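Local coordinates for L protein (CAS virus, PDB 5MV0) that probably forms the cap-snatching endonuclease domain of a viral polymerase, cutting host mRNA to supply capped primers for viral transcription, at residues 51-56 and 102-107; 114-119 and 142-147. All coordinates share one frame; numbering follows the deposited sequence.

Contact 1 of 2, residues 51-56 and 102-107; sequences LNCCRD and LEASTR
Between Leu102 and Ala104, the two strand residues that touch the helix, Glu103 turns to the other face, where its OE2 takes a salt bridge from Lys123 NZ and a hydrogen bond with Tyr124 OH, two partners that would restrict the carboxylate. Between the segments themselves the contact is entirely apolar. Helix 51-56 and strand 102-106 pass 9.0 Å apart, their directions differing by 135°, and Leu102 and Ala104 meet Cys53 and Cys54 between them. Leu102 supplies the central group: with CG anti to the backbone N (chi1 163°), its CD2 methyl reaches the helix and touches Cys54 SG at 3.6 Å. The same methyl rests on Cys53 CB at 3.8 Å. The Cys53 sulfur points further along the strand, where SG lies 4.0 Å from Ala104 CB. The two cysteine sulfurs are splayed, Cys53 SG standing 7.1 Å from Cys54 SG, so no disulfide links them. Leu57 and Ile59 add to the apolar surroundings of Leu102, and Ala104 N is hydrogen-bonded to Asp88 OD2. Past the strand end, Arg107 NH1 reaches back to Thr106 O at 2.9 Å, approaching from above the carbonyl plane. This helix-on-strand packing belongs to the alpha/beta core of the PD-(D/E)XK nucleases; Asp88 and Glu103 fit the acidic positions of that signature, consistent with an endonuclease site on the other face of the strand from this packing.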
loop_
_atom_site.group_PDB
_atom_site.type_symbol
_atom_site.label_atom_id
_atom_site.label_comp_id
_atom_site.label_asym_id
_atom_site.label_seq_id
_atom_site.Cartn_x
_atom_site.Cartn_y
_atom_site.Cartn_z
ATOM N N LEU B 51 3.296 10.797 10.114
ATOM C CA LEU B 51 4.254 10.391 9.088
ATOM C C LEU B 51 4.736 11.583 8.270
ATOM O O LEU B 51 5.939 11.759 8.047
ATOM C CB LEU B 51 3.623 9.349 8.162
ATOM C CG LEU B 51 4.531 8.882 7.019
ATOM C CD1 LEU B 51 5.873 8.415 7.595
ATOM C CD2 LEU B 51 3.866 7.772 6.221
ATOM N N ASN B 52 3.806 12.400 7.791
ATOM C CA ASN B 52 4.210 13.480 6.905
ATOM C C ASN B 52 4.914 14.605 7.655
ATOM O O ASN B 52 5.803 15.255 7.090
ATOM C CB ASN B 52 2.994 13.955 6.131
ATOM C CG ASN B 52 2.560 12.922 5.096
ATOM O OD1 ASN B 52 3.407 12.323 4.431
ATOM N ND2 ASN B 52 1.261 12.686 4.980
ATOM N N CYS B 53 4.561 14.839 8.921
ATOM C CA CYS B 53 5.356 15.766 9.727
ATOM C C CYS B 53 6.785 15.263 9.870
ATOM O O CYS B 53 7.741 16.040 9.740
ATOM C CB CYS B 53 4.713 15.980 11.103
ATOM S SG CYS B 53 3.181 16.933 11.082
ATOM N N CYS B 54 6.954 13.954 10.097
ATOM C CA CYS B 54 8.294 13.381 10.196
ATOM C C CYS B 54 9.060 13.549 8.898
ATOM O O CYS B 54 10.231 13.940 8.902
ATOM C CB CYS B 54 8.220 11.905 10.568
ATOM S SG CYS B 54 7.716 11.607 12.260
ATOM N N ARG B 55 8.416 13.230 7.770
ATOM C CA ARG B 55 9.061 13.412 6.477
ATOM C C ARG B 55 9.467 14.863 6.254
ATOM O O ARG B 55 10.573 15.132 5.774
ATOM C CB ARG B 55 8.133 12.952 5.357
ATOM C CG ARG B 55 7.759 11.492 5.441
ATOM C CD ARG B 55 8.038 10.820 4.130
ATOM N NE ARG B 55 7.761 9.391 4.160
ATOM C CZ ARG B 55 6.826 8.821 3.414
ATOM N NH1 ARG B 55 6.095 9.578 2.611
ATOM N NH2 ARG B 55 6.626 7.507 3.464
ATOM N N ASP B 56 8.574 15.808 6.567
ATOM C CA ASP B 56 8.870 17.225 6.349
ATOM C C ASP B 56 10.029 17.698 7.219
ATOM O O ASP B 56 10.740 18.637 6.845
ATOM C CB ASP B 56 7.637 18.083 6.634
ATOM C CG ASP B 56 6.519 17.864 5.631
ATOM O OD1 ASP B 56 6.797 17.335 4.538
ATOM O OD2 ASP B 56 5.360 18.224 5.938
ATOM N N LEU B 102 9.424 14.930 18.076
ATOM C CA LEU B 102 8.248 15.516 17.461
ATOM C C LEU B 102 6.998 15.034 18.181
ATOM O O LEU B 102 6.865 13.839 18.477
ATOM C CB LEU B 102 8.167 15.144 15.970
ATOM C CG LEU B 102 6.789 15.360 15.336
ATOM C CD1 LEU B 102 6.514 16.846 15.158
ATOM C CD2 LEU B 102 6.683 14.605 14.016
ATOM N N GLU B 103 6.090 15.965 18.461
ATOM C CA GLU B 103 4.724 15.664 18.887
ATOM C C GLU B 103 3.793 16.305 17.868
ATOM O O GLU B 103 3.755 17.535 17.742
ATOM C CB GLU B 103 4.440 16.189 20.294
ATOM C CG GLU B 103 5.291 15.553 21.401
ATOM C CD GLU B 103 4.910 14.106 21.681
ATOM O OE1 GLU B 103 3.867 13.646 21.158
ATOM O OE2 GLU B 103 5.653 13.431 22.423
ATOM N N ALA B 104 3.045 15.481 17.138
ATOM C CA ALA B 104 2.183 15.966 16.065
ATOM C C ALA B 104 0.734 15.610 16.354
ATOM O O ALA B 104 0.437 14.513 16.841
ATOM C CB ALA B 104 2.598 15.375 14.710
ATOM N N SER B 105 -0.169 16.529 16.039
ATOM C CA SER B 105 -1.585 16.278 16.256
ATOM C C SER B 105 -2.381 17.164 15.318
ATOM O O SER B 105 -1.860 18.132 14.748
ATOM C CB SER B 105 -1.976 16.560 17.707
ATOM O OG SER B 105 -1.836 17.953 17.955
ATOM N N THR B 106 -3.659 16.835 15.178
ATOM C CA THR B 106 -4.615 17.705 14.517
ATOM C C THR B 106 -5.681 18.111 15.515
ATOM O O THR B 106 -6.119 17.297 16.335
ATOM C CB THR B 106 -5.274 17.034 13.283
ATOM O OG1 THR B 106 -6.041 15.892 13.703
ATOM C CG2 THR B 106 -4.213 16.598 12.281
ATOM N N ARG B 107 -6.070 19.383 15.451
ATOM C CA ARG B 107 -7.159 19.939 16.243
ATOM C C ARG B 107 -7.764 21.031 15.383
ATOM O O ARG B 107 -7.024 21.868 14.859
ATOM C CB ARG B 107 -6.690 20.522 17.589
ATOM C CG ARG B 107 -6.163 19.521 18.639
ATOM C CD ARG B 107 -7.271 18.573 19.095
ATOM N NE ARG B 107 -6.866 17.761 20.246
ATOM C CZ ARG B 107 -6.120 16.661 20.156
ATOM N NH1 ARG B 107 -5.687 16.251 18.969
ATOM N NH2 ARG B 107 -5.809 15.975 21.251
#

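Contact 2 of 2, residues 114-119 and 142-147; sequences KRKITS and VISETK. With PO4 (phosphate ion), chain H.
Helix 114-119 runs nearly antiparallel to strand 142-145, at 158° and an axis separation of 8.1 Å, and comes closest where Ile117 CA lies 6.1 Å from Val142 CA. Ile117 does most of the packing. Its CG2 methyl meets Val142 CG1 at 3.7 Å, the two branched side chains crossing at a slant, while its other branch runs along the strand to Ser144. There Ile117 CG1 lies 3.6 Å from Ser144 CB, with CD1 close to the same carbon. Lys116 flanks the serine with its aliphatic part: CG, anti to the backbone N (chi1 175°), sits 3.9 Å from Ser144 OG. A bend at chi2 (52°) then carries the chain off the strand, and NZ forms a salt bridge with Asp120. Ser144 OG has its hydrogen-bonding partner in Ser105 OG of the neighbouring strand. Within the helix, Lys114 O is gripped from opposite faces of its plane by Thr118 N and Thr118 OG1. Beyond the bend, Lys116 CD approaches phosphate O4 at 3.6 Å, and Ser119 OG lies 3.0 Å from that same oxygen. Ser67, Asn69 and His84 of a second subunit hydrogen-bond to the phosphate, which probably came from the crystallisation liquor. No hydrogen bond joins helix and strand, so van der Waals packing carries their contact, while the polar ends are turned to partners elsewhere; Lys116 NZ, paired with Asp120, stands 3.9 Å from phosphate O4, too far to be called a bond, and its charge may at most favour an anion there.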
loop_
_atom_site.group_PDB
_atom_site.type_symbol
_atom_site.label_atom_id
_atom_site.label_comp_id
_atom_site.label_asym_id
_atom_site.label_seq_id
_atom_site.Cartn_x
_atom_site.Cartn_y
_atom_site.Cartn_z
ATOM N N LYS B 114 -3.801 25.232 20.783
ATOM C CA LYS B 114 -2.902 25.793 21.788
ATOM C C LYS B 114 -2.829 24.906 23.020
ATOM O O LYS B 114 -1.739 24.665 23.553
ATOM C CB LYS B 114 -3.348 27.210 22.178
ATOM C CG LYS B 114 -3.279 28.212 21.034
ATOM C CD LYS B 114 -2.752 29.568 21.488
ATOM C CE LYS B 114 -3.100 30.662 20.483
ATOM N NZ LYS B 114 -2.714 30.294 19.088
ATOM N N ARG B 115 -3.981 24.422 23.489
ATOM C CA ARG B 115 -4.011 23.570 24.674
ATOM C C ARG B 115 -3.337 22.236 24.401
ATOM O O ARG B 115 -2.625 21.704 25.263
ATOM C CB ARG B 115 -5.451 23.352 25.136
ATOM C CG ARG B 115 -6.216 24.639 25.398
ATOM C CD ARG B 115 -7.270 24.448 26.475
ATOM N NE ARG B 115 -8.098 23.278 26.214
ATOM C CZ ARG B 115 -9.067 23.236 25.307
ATOM N NH1 ARG B 115 -9.334 24.306 24.563
ATOM N NH2 ARG B 115 -9.767 22.119 25.141
ATOM N N LYS B 116 -3.551 21.681 23.207
ATOM C CA LYS B 116 -2.858 20.449 22.836
ATOM C C LYS B 116 -1.352 20.654 22.840
ATOM O O LYS B 116 -0.608 19.857 23.420
ATOM C CB LYS B 116 -3.333 19.965 21.459
ATOM C CG LYS B 116 -2.577 18.747 20.952
ATOM C CD LYS B 116 -2.554 17.602 21.981
ATOM C CE LYS B 116 -1.973 16.334 21.351
ATOM N NZ LYS B 116 -1.783 15.211 22.320
ATOM N N ILE B 117 -0.882 21.724 22.195
ATOM C CA ILE B 117 0.551 22.004 22.166
ATOM C C ILE B 117 1.094 22.143 23.583
ATOM O O ILE B 117 2.173 21.625 23.908
ATOM C CB ILE B 117 0.839 23.263 21.324
ATOM C CG1 ILE B 117 0.555 22.998 19.837
ATOM C CG2 ILE B 117 2.279 23.716 21.524
ATOM C CD1 ILE B 117 0.384 24.270 19.012
ATOM N N THR B 118 0.351 22.829 24.452
ATOM C CA THR B 118 0.799 23.000 25.832
ATOM C C THR B 118 0.880 21.661 26.551
ATOM O O THR B 118 1.875 21.360 27.217
ATOM C CB THR B 118 -0.141 23.945 26.576
ATOM O OG1 THR B 118 -0.127 25.226 25.938
ATOM C CG2 THR B 118 0.301 24.105 28.022
ATOM N N SER B 119 -0.167 20.838 26.429
ATOM C CA SER B 119 -0.149 19.537 27.085
ATOM C C SER B 119 1.000 18.677 26.576
ATOM O O SER B 119 1.634 17.959 27.355
ATOM C CB SER B 119 -1.478 18.819 26.870
ATOM O OG SER B 119 -1.610 18.459 25.505
ATOM N N VAL B 142 6.672 20.634 18.453
ATOM C CA VAL B 142 5.283 20.329 18.765
ATOM C C VAL B 142 4.423 21.026 17.723
ATOM O O VAL B 142 4.449 22.258 17.611
ATOM C CB VAL B 142 4.914 20.767 20.193
ATOM C CG1 VAL B 142 3.469 20.402 20.528
ATOM C CG2 VAL B 142 5.871 20.133 21.189
ATOM N N ILE B 143 3.680 20.240 16.949
ATOM C CA ILE B 143 2.865 20.737 15.846
ATOM C C ILE B 143 1.428 20.298 16.077
ATOM O O ILE B 143 1.166 19.108 16.283
ATOM C CB ILE B 143 3.377 20.210 14.493
ATOM C CG1 ILE B 143 4.733 20.813 14.145
ATOM C CG2 ILE B 143 2.368 20.464 13.355
ATOM C CD1 ILE B 143 5.393 20.082 12.966
ATOM N N SER B 144 0.498 21.248 16.037
ATOM C CA SER B 144 -0.925 20.931 16.084
ATOM C C SER B 144 -1.639 21.765 15.032
ATOM O O SER B 144 -1.670 22.996 15.129
ATOM C CB SER B 144 -1.517 21.187 17.472
ATOM O OG SER B 144 -2.839 20.684 17.547
ATOM N N GLU B 145 -2.234 21.098 14.046
ATOM C CA GLU B 145 -2.736 21.757 12.849
ATOM C C GLU B 145 -4.197 21.414 12.607
ATOM O O GLU B 145 -4.720 20.420 13.117
ATOM C CB GLU B 145 -1.865 21.387 11.640
ATOM C CG GLU B 145 -0.550 22.117 11.731
ATOM C CD GLU B 145 0.474 21.662 10.732
ATOM O OE1 GLU B 145 0.216 20.678 10.001
ATOM O OE2 GLU B 145 1.552 22.292 10.697
ATOM N N THR B 146 -4.874 22.257 11.852
ATOM C CA THR B 146 -6.284 22.086 11.590
ATOM C C THR B 146 -6.661 20.839 10.869
ATOM O O THR B 146 -7.635 20.264 11.157
ATOM C CB THR B 146 -6.906 23.263 10.795
ATOM O OG1 THR B 146 -6.492 24.485 11.354
ATOM C CG2 THR B 146 -8.271 23.239 10.940
ATOM N N LYS B 147 -5.847 20.470 9.913
ATOM C CA LYS B 147 -6.070 19.313 9.061
ATOM C C LYS B 147 -4.807 18.471 9.028
ATOM O O LYS B 147 -3.703 18.997 9.191
ATOM C CB LYS B 147 -6.440 19.727 7.625
ATOM C CG LYS B 147 -7.838 20.328 7.480
ATOM C CD LYS B 147 -8.101 20.738 6.037
ATOM C CE LYS B 147 -9.282 21.699 5.918
ATOM N NZ LYS B 147 -10.595 21.080 6.229
HETATM P P PO4 H . -4.802 16.500 26.449
HETATM O O1 PO4 H . -6.082 15.740 26.197
HETATM O O2 PO4 H . -5.159 17.853 27.014
HETATM O O3 PO4 H . -3.942 15.777 27.447
HETATM O O4 PO4 H . -4.034 16.673 25.166
#

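In the fold
Contacts 1 and 2, with centres about 10 Å apart, pack helices 34-57 and 110-122 on the two faces of one sheet. The adjacent parallel strands 98-106 and 137-145 join them: Glu103 O lies 2.8 Å from Ile143 N, and Arg107 N 2.9 Å from Glu145 O, both probable hydrogen bonds. Strand 98-106, helix 110-122 and strand 137-145 form a beta-alpha-beta crossover. Lys116 CG packs on Ser105 OG at 3.2 Å, touching the strand of contact 1. Asp88, Glu103 and Lys116 are consistent with the PD-(D/E)XK signature, which would place the probable nuclease site on the contact 2 face, with contact 1 backing the strand from the other; the phosphate lies at the subunit boundary, next to Lys116.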